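Local coordinates for nisin biosynthesis protein nisC (Lactococcus lactis subsp. lactis, PDB 2G0D), which catalyses zinc-dependent thioether ring formation in nisin maturation, joining cysteine thiols to dehydrated serine and threonine residues of the precursor peptide, at residues A[80-85]-A[396-401]; A[94-99]-A[105-110]. All coordinates share one frame; numbering follows the deposited sequence.

In the fold
The two contacts lie about 16 Å apart, centre to centre, within the alpha toroid of the cyclase. Interaction 1 is central, about 6 Å between its centre and that of the chain, whereas interaction 2 is peripheral, about 21 Å out. Helix 85-92 connects them, since 80-85 leads into it and 94-99 follows it; helix 100-122 then carries 105-110. Both segments of interaction 2 lie in sequence between 80-85 and 396-401, so interaction 1 joins the far ends of a span that includes interaction 2. Segments 80-85 and 105-110 also touch, Ala-85 CB of the first lying 3.8 Å from Leu-109 CD2 of the second, and helices 85-92 and 100-122 thus link a central contact with a peripheral one.

Interaction 1. Residues A[80-85]-A[396-401]; sequences SLYSGA and RQALLL
Within the buried centre of the alpha toroid, Tyr-82 and Leu-81, from the loop leading into helix 85-92, meet the 3-10 turn at Ala-398 close to the chain's end. The phenol hydroxyl Tyr-82 OH donates to Ala-398 O over 2.6 Å. It approaches from above the carbonyl plane, 67° out of it, with a C=O...donor angle of 112°, while the oxygen itself lies in the plane of the tyrosine ring, at its edge. The bond ties the loop to a backbone carbonyl amid hydrocarbon: Ala-398 CB is 4.0 Å from Tyr-82 CZ, and Leu-399, whose CB points away from the loop, still brings its CD2 branch to 3.6 Å from Tyr-82 OH. Leu-81 reaches the same peptide with its own CD2, 3.8 Å from Ala-398 CA; its CG stands anti to the backbone N (chi1 180°), which carries the branched end across to the turn. The loop is braced from within by an ST motif, Ser-83 N donating to Ser-80 OG over 3.0 Å. Both serine hydroxyls also bond to Glu-138. The side chain of Leu-399 lies about 9 Å from the zinc ion, which Cys-278, Cys-324 and His-325 bind. Leu-90 of helix 85-92 touches both Leu-81 and Ala-398, and helix 327-341 packs against Leu-401 beyond the turn.

Interaction 2. Residues A[94-99]-A[105-110]; sequences HLREDD and LLDSLN
Arg-96 and Leu-106 have the closest CA atoms of the two segments, 7.2 Å apart, at the bend of a helical hairpin of the toroid: 94-99 turns between helices 85-92 and 100-122, and 105-110 is part of the second helix. Asp-98 N bonds to Leu-95 O within the turn, and Asp-99 occupies the N-cap position, its OD1 accepting from Lys-101 N. Arg-96 carries the contact. Its side chain runs extended from CG to NE, and a chi1 near trans (-172°) sends it away from its own backbone N, so that it spans the gap to the helix. Along the way Leu-106, whose CB points toward the turn, sets its CD1 3.6 Å from Arg-96 CB. Beyond it the guanidinium forms a salt bridge with Asp-107, end-on, giving two N-H groups to one oxygen: NH2 is 2.9 Å from Asp-107 OD1 on its syn lone pair, and NH1 is 3.0 Å from Asp-107 OD1, arriving above the carboxylate plane. The acceptor lies in the guanidinium plane although the two flat groups are turned 55° apart. Nearby, Asn-110 OD1 is hydrogen-bonded to Tyr-146 OH, outside the two segments. Leu-106 CB lies at the edge of the guanidinium, near its plane, 3.6 Å from Arg-96 NH1.

Interaction 1. Residues A[80-85]-A[396-401]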
loop_
_atom_site.group_PDB
_atom_site.type_symbol
_atom_site.label_atom_id
_atom_site.label_comp_id
_atom_site.label_asym_id
_atom_site.label_seq_id
_atom_site.Cartn_x
_atom_site.Cartn_y
_atom_site.Cartn_z
ATOM N N SER A 80 5.617 -9.588 -6.590
ATOM C CA SER A 80 4.644 -8.710 -5.950
ATOM C C SER A 80 5.220 -7.831 -4.828
ATOM O O SER A 80 6.194 -8.195 -4.180
ATOM C CB SER A 80 3.459 -9.533 -5.432
ATOM O OG SER A 80 3.734 -10.088 -4.164
ATOM N N LEU A 81 4.608 -6.673 -4.616
ATOM C CA LEU A 81 5.033 -5.762 -3.537
ATOM C C LEU A 81 5.024 -6.451 -2.156
ATOM O O LEU A 81 6.011 -6.388 -1.431
ATOM C CB LEU A 81 4.175 -4.485 -3.507
ATOM C CG LEU A 81 4.472 -3.407 -2.431
ATOM C CD1 LEU A 81 5.885 -2.810 -2.558
ATOM C CD2 LEU A 81 3.452 -2.262 -2.469
ATOM N N TYR A 82 3.910 -7.093 -1.794
ATOM C CA TYR A 82 3.751 -7.606 -0.429
ATOM C C TYR A 82 4.206 -9.038 -0.207
ATOM O O TYR A 82 4.429 -9.418 0.933
ATOM C CB TYR A 82 2.331 -7.368 0.115
ATOM C CG TYR A 82 2.174 -5.967 0.686
ATOM C CD1 TYR A 82 1.920 -4.889 -0.141
ATOM C CD2 TYR A 82 2.309 -5.731 2.065
ATOM C CE1 TYR A 82 1.801 -3.596 0.373
ATOM C CE2 TYR A 82 2.204 -4.446 2.589
ATOM C CZ TYR A 82 1.934 -3.395 1.746
ATOM O OH TYR A 82 1.822 -2.135 2.259
ATOM N N SER A 83 4.330 -9.830 -1.270
ATOM C CA SER A 83 4.815 -11.226 -1.136
ATOM C C SER A 83 6.054 -11.532 -1.963
ATOM O O SER A 83 6.672 -12.568 -1.753
ATOM C CB SER A 83 3.735 -12.241 -1.524
ATOM O OG SER A 83 2.596 -12.054 -0.736
ATOM N N GLY A 84 6.400 -10.669 -2.913
ATOM C CA GLY A 84 7.423 -11.037 -3.881
ATOM C C GLY A 84 8.643 -10.147 -3.943
ATOM O O GLY A 84 8.999 -9.491 -2.964
ATOM N N ALA A 85 9.277 -10.127 -5.115
ATOM C CA ALA A 85 10.533 -9.397 -5.311
ATOM C C ALA A 85 10.473 -7.892 -5.062
ATOM O O ALA A 85 11.448 -7.325 -4.560
ATOM C CB ALA A 85 11.130 -9.693 -6.719
ATOM N N ARG A 396 7.230 3.853 3.193
ATOM C CA ARG A 396 5.929 4.502 2.898
ATOM C C ARG A 396 5.352 4.218 1.519
ATOM O O ARG A 396 4.126 4.272 1.329
ATOM C CB ARG A 396 6.029 6.030 3.103
ATOM C CG ARG A 396 5.893 6.445 4.554
ATOM C CD ARG A 396 6.276 7.944 4.791
ATOM N NE ARG A 396 6.132 8.285 6.220
ATOM C CZ ARG A 396 6.652 9.349 6.836
ATOM N NH1 ARG A 396 6.428 9.485 8.147
ATOM N NH2 ARG A 396 7.394 10.266 6.179
ATOM N N GLN A 397 6.253 3.918 0.566
ATOM C CA GLN A 397 5.888 3.538 -0.795
ATOM C C GLN A 397 4.931 2.364 -0.798
ATOM O O GLN A 397 4.048 2.284 -1.651
ATOM C CB GLN A 397 7.138 3.166 -1.606
ATOM C CG GLN A 397 7.001 3.339 -3.130
ATOM C CD GLN A 397 6.977 4.831 -3.573
ATOM O OE1 GLN A 397 6.768 5.159 -4.766
ATOM N NE2 GLN A 397 7.188 5.716 -2.629
ATOM N N ALA A 398 5.123 1.440 0.135
ATOM C CA ALA A 398 4.316 0.224 0.208
ATOM C C ALA A 398 2.848 0.516 0.565
ATOM O O ALA A 398 1.970 -0.319 0.340
ATOM C CB ALA A 398 4.917 -0.727 1.228
ATOM N N LEU A 399 2.610 1.693 1.142
ATOM C CA LEU A 399 1.273 2.150 1.548
ATOM C C LEU A 399 0.713 3.193 0.605
ATOM O O LEU A 399 -0.338 3.762 0.875
ATOM C CB LEU A 399 1.332 2.724 2.972
ATOM C CG LEU A 399 1.640 1.756 4.124
ATOM C CD1 LEU A 399 1.660 2.489 5.484
ATOM C CD2 LEU A 399 0.620 0.642 4.170
ATOM N N LEU A 400 1.425 3.451 -0.494
ATOM C CA LEU A 400 1.096 4.531 -1.452
ATOM C C LEU A 400 1.041 5.876 -0.766
ATOM O O LEU A 400 0.175 6.725 -1.061
ATOM C CB LEU A 400 -0.233 4.283 -2.212
ATOM C CG LEU A 400 -0.506 2.929 -2.888
ATOM C CD1 LEU A 400 -1.844 2.987 -3.668
ATOM C CD2 LEU A 400 0.655 2.426 -3.784
ATOM N N LEU A 401 1.987 6.092 0.132
ATOM C CA LEU A 401 2.144 7.388 0.782
ATOM C C LEU A 401 3.375 7.981 0.149
ATOM O O LEU A 401 4.493 7.522 0.396
ATOM C CB LEU A 401 2.295 7.227 2.293
ATOM C CG LEU A 401 1.126 6.496 2.944
ATOM C CD1 LEU A 401 1.345 6.277 4.483
ATOM C CD2 LEU A 401 -0.255 7.178 2.650
#

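Interaction 2. Residues A[94-99]-A[105-110]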
loop_
_atom_site.group_PDB
_atom_site.type_symbol
_atom_site.label_atom_id
_atom_site.label_comp_id
_atom_site.label_asym_id
_atom_site.label_seq_id
_atom_site.Cartn_x
_atom_site.Cartn_y
_atom_site.Cartn_z
ATOM N N HIS A 94 17.218 1.777 -0.196
ATOM C CA HIS A 94 18.056 2.873 0.373
ATOM C C HIS A 94 19.542 2.526 0.533
ATOM O O HIS A 94 20.375 3.409 0.717
ATOM C CB HIS A 94 17.528 3.272 1.735
ATOM C CG HIS A 94 17.596 2.164 2.729
ATOM N ND1 HIS A 94 16.728 1.098 2.695
ATOM C CD2 HIS A 94 18.440 1.941 3.762
ATOM C CE1 HIS A 94 17.028 0.264 3.672
ATOM N NE2 HIS A 94 18.069 0.747 4.329
ATOM N N LEU A 95 19.864 1.244 0.422
ATOM C CA LEU A 95 21.232 0.767 0.571
ATOM C C LEU A 95 21.973 0.619 -0.771
ATOM O O LEU A 95 23.163 0.305 -0.782
ATOM C CB LEU A 95 21.219 -0.557 1.302
ATOM C CG LEU A 95 20.795 -0.559 2.784
ATOM C CD1 LEU A 95 20.534 -1.981 3.283
ATOM C CD2 LEU A 95 21.855 0.113 3.648
ATOM N N ARG A 96 21.249 0.855 -1.872
ATOM C CA ARG A 96 21.758 0.736 -3.239
ATOM C C ARG A 96 23.193 1.229 -3.436
ATOM O O ARG A 96 24.034 0.489 -3.949
ATOM C CB ARG A 96 20.815 1.405 -4.259
ATOM C CG ARG A 96 21.230 1.108 -5.719
ATOM C CD ARG A 96 20.168 1.406 -6.794
ATOM N NE ARG A 96 20.743 1.187 -8.132
ATOM C CZ ARG A 96 20.693 0.046 -8.829
ATOM N NH1 ARG A 96 20.053 -1.030 -8.361
ATOM N NH2 ARG A 96 21.301 -0.023 -10.018
ATOM N N GLU A 97 23.476 2.456 -3.007
ATOM C CA GLU A 97 24.779 3.060 -3.283
ATOM C C GLU A 97 25.805 2.846 -2.167
ATOM O O GLU A 97 26.914 3.376 -2.240
ATOM C CB GLU A 97 24.623 4.552 -3.610
ATOM C CG GLU A 97 23.578 4.856 -4.703
ATOM C CD GLU A 97 24.043 4.462 -6.105
ATOM O OE1 GLU A 97 25.251 4.196 -6.285
ATOM O OE2 GLU A 97 23.201 4.421 -7.035
ATOM N N ASP A 98 25.448 2.066 -1.150
ATOM C CA ASP A 98 26.349 1.879 -0.018
ATOM C C ASP A 98 27.425 0.836 -0.310
ATOM O O ASP A 98 28.566 0.984 0.117
ATOM C CB ASP A 98 25.575 1.537 1.263
ATOM C CG ASP A 98 24.702 2.709 1.764
ATOM O OD1 ASP A 98 24.812 3.836 1.231
ATOM O OD2 ASP A 98 23.907 2.515 2.703
ATOM N N ASP A 99 27.050 -0.220 -1.032
ATOM C CA ASP A 99 27.974 -1.299 -1.368
ATOM C C ASP A 99 27.500 -2.018 -2.622
ATOM O O ASP A 99 26.291 -2.132 -2.867
ATOM C CB ASP A 99 28.093 -2.300 -0.215
ATOM C CG ASP A 99 29.215 -3.315 -0.430
ATOM O OD1 ASP A 99 29.009 -4.318 -1.149
ATOM O OD2 ASP A 99 30.315 -3.106 0.123
ATOM N N LEU A 105 22.247 -7.175 -5.820
ATOM C CA LEU A 105 20.979 -7.790 -5.441
ATOM C C LEU A 105 19.775 -7.050 -6.029
ATOM O O LEU A 105 18.863 -7.677 -6.556
ATOM C CB LEU A 105 20.862 -7.895 -3.914
ATOM C CG LEU A 105 19.616 -8.585 -3.331
ATOM C CD1 LEU A 105 19.382 -10.001 -3.961
ATOM C CD2 LEU A 105 19.702 -8.673 -1.812
ATOM N N LEU A 106 19.767 -5.722 -5.939
ATOM C CA LEU A 106 18.641 -4.920 -6.456
ATOM C C LEU A 106 18.465 -5.087 -7.984
ATOM O O LEU A 106 17.343 -5.227 -8.460
ATOM C CB LEU A 106 18.797 -3.440 -6.073
ATOM C CG LEU A 106 18.479 -3.106 -4.597
ATOM C CD1 LEU A 106 19.088 -1.773 -4.136
ATOM C CD2 LEU A 106 16.956 -3.078 -4.390
ATOM N N ASP A 107 19.577 -5.091 -8.726
ATOM C CA ASP A 107 19.567 -5.320 -10.180
ATOM C C ASP A 107 18.946 -6.660 -10.571
ATOM O O ASP A 107 18.137 -6.719 -11.494
ATOM C CB ASP A 107 20.986 -5.202 -10.769
ATOM C CG ASP A 107 21.489 -3.769 -10.802
ATOM O OD1 ASP A 107 20.668 -2.829 -10.642
ATOM O OD2 ASP A 107 22.707 -3.574 -10.977
ATOM N N SER A 108 19.325 -7.721 -9.857
ATOM C CA SER A 108 18.722 -9.046 -10.021
ATOM C C SER A 108 17.232 -9.017 -9.770
ATOM O O SER A 108 16.441 -9.547 -10.556
ATOM C CB SER A 108 19.341 -10.046 -9.053
ATOM O OG SER A 108 20.729 -10.076 -9.238
ATOM N N LEU A 109 16.858 -8.417 -8.653
ATOM C CA LEU A 109 15.441 -8.286 -8.303
ATOM C C LEU A 109 14.678 -7.551 -9.393
ATOM O O LEU A 109 13.631 -8.002 -9.810
ATOM C CB LEU A 109 15.270 -7.626 -6.929
ATOM C CG LEU A 109 15.726 -8.481 -5.746
ATOM C CD1 LEU A 109 15.915 -7.637 -4.510
ATOM C CD2 LEU A 109 14.764 -9.641 -5.491
ATOM N N ASN A 110 15.223 -6.435 -9.864
ATOM C CA ASN A 110 14.593 -5.614 -10.914
ATOM C C ASN A 110 14.389 -6.343 -12.247
ATOM O O ASN A 110 13.324 -6.258 -12.867
ATOM C CB ASN A 110 15.404 -4.332 -11.130
ATOM C CG ASN A 110 15.358 -3.389 -9.924
ATOM O OD1 ASN A 110 14.505 -3.526 -9.051
ATOM N ND2 ASN A 110 16.278 -2.418 -9.888
#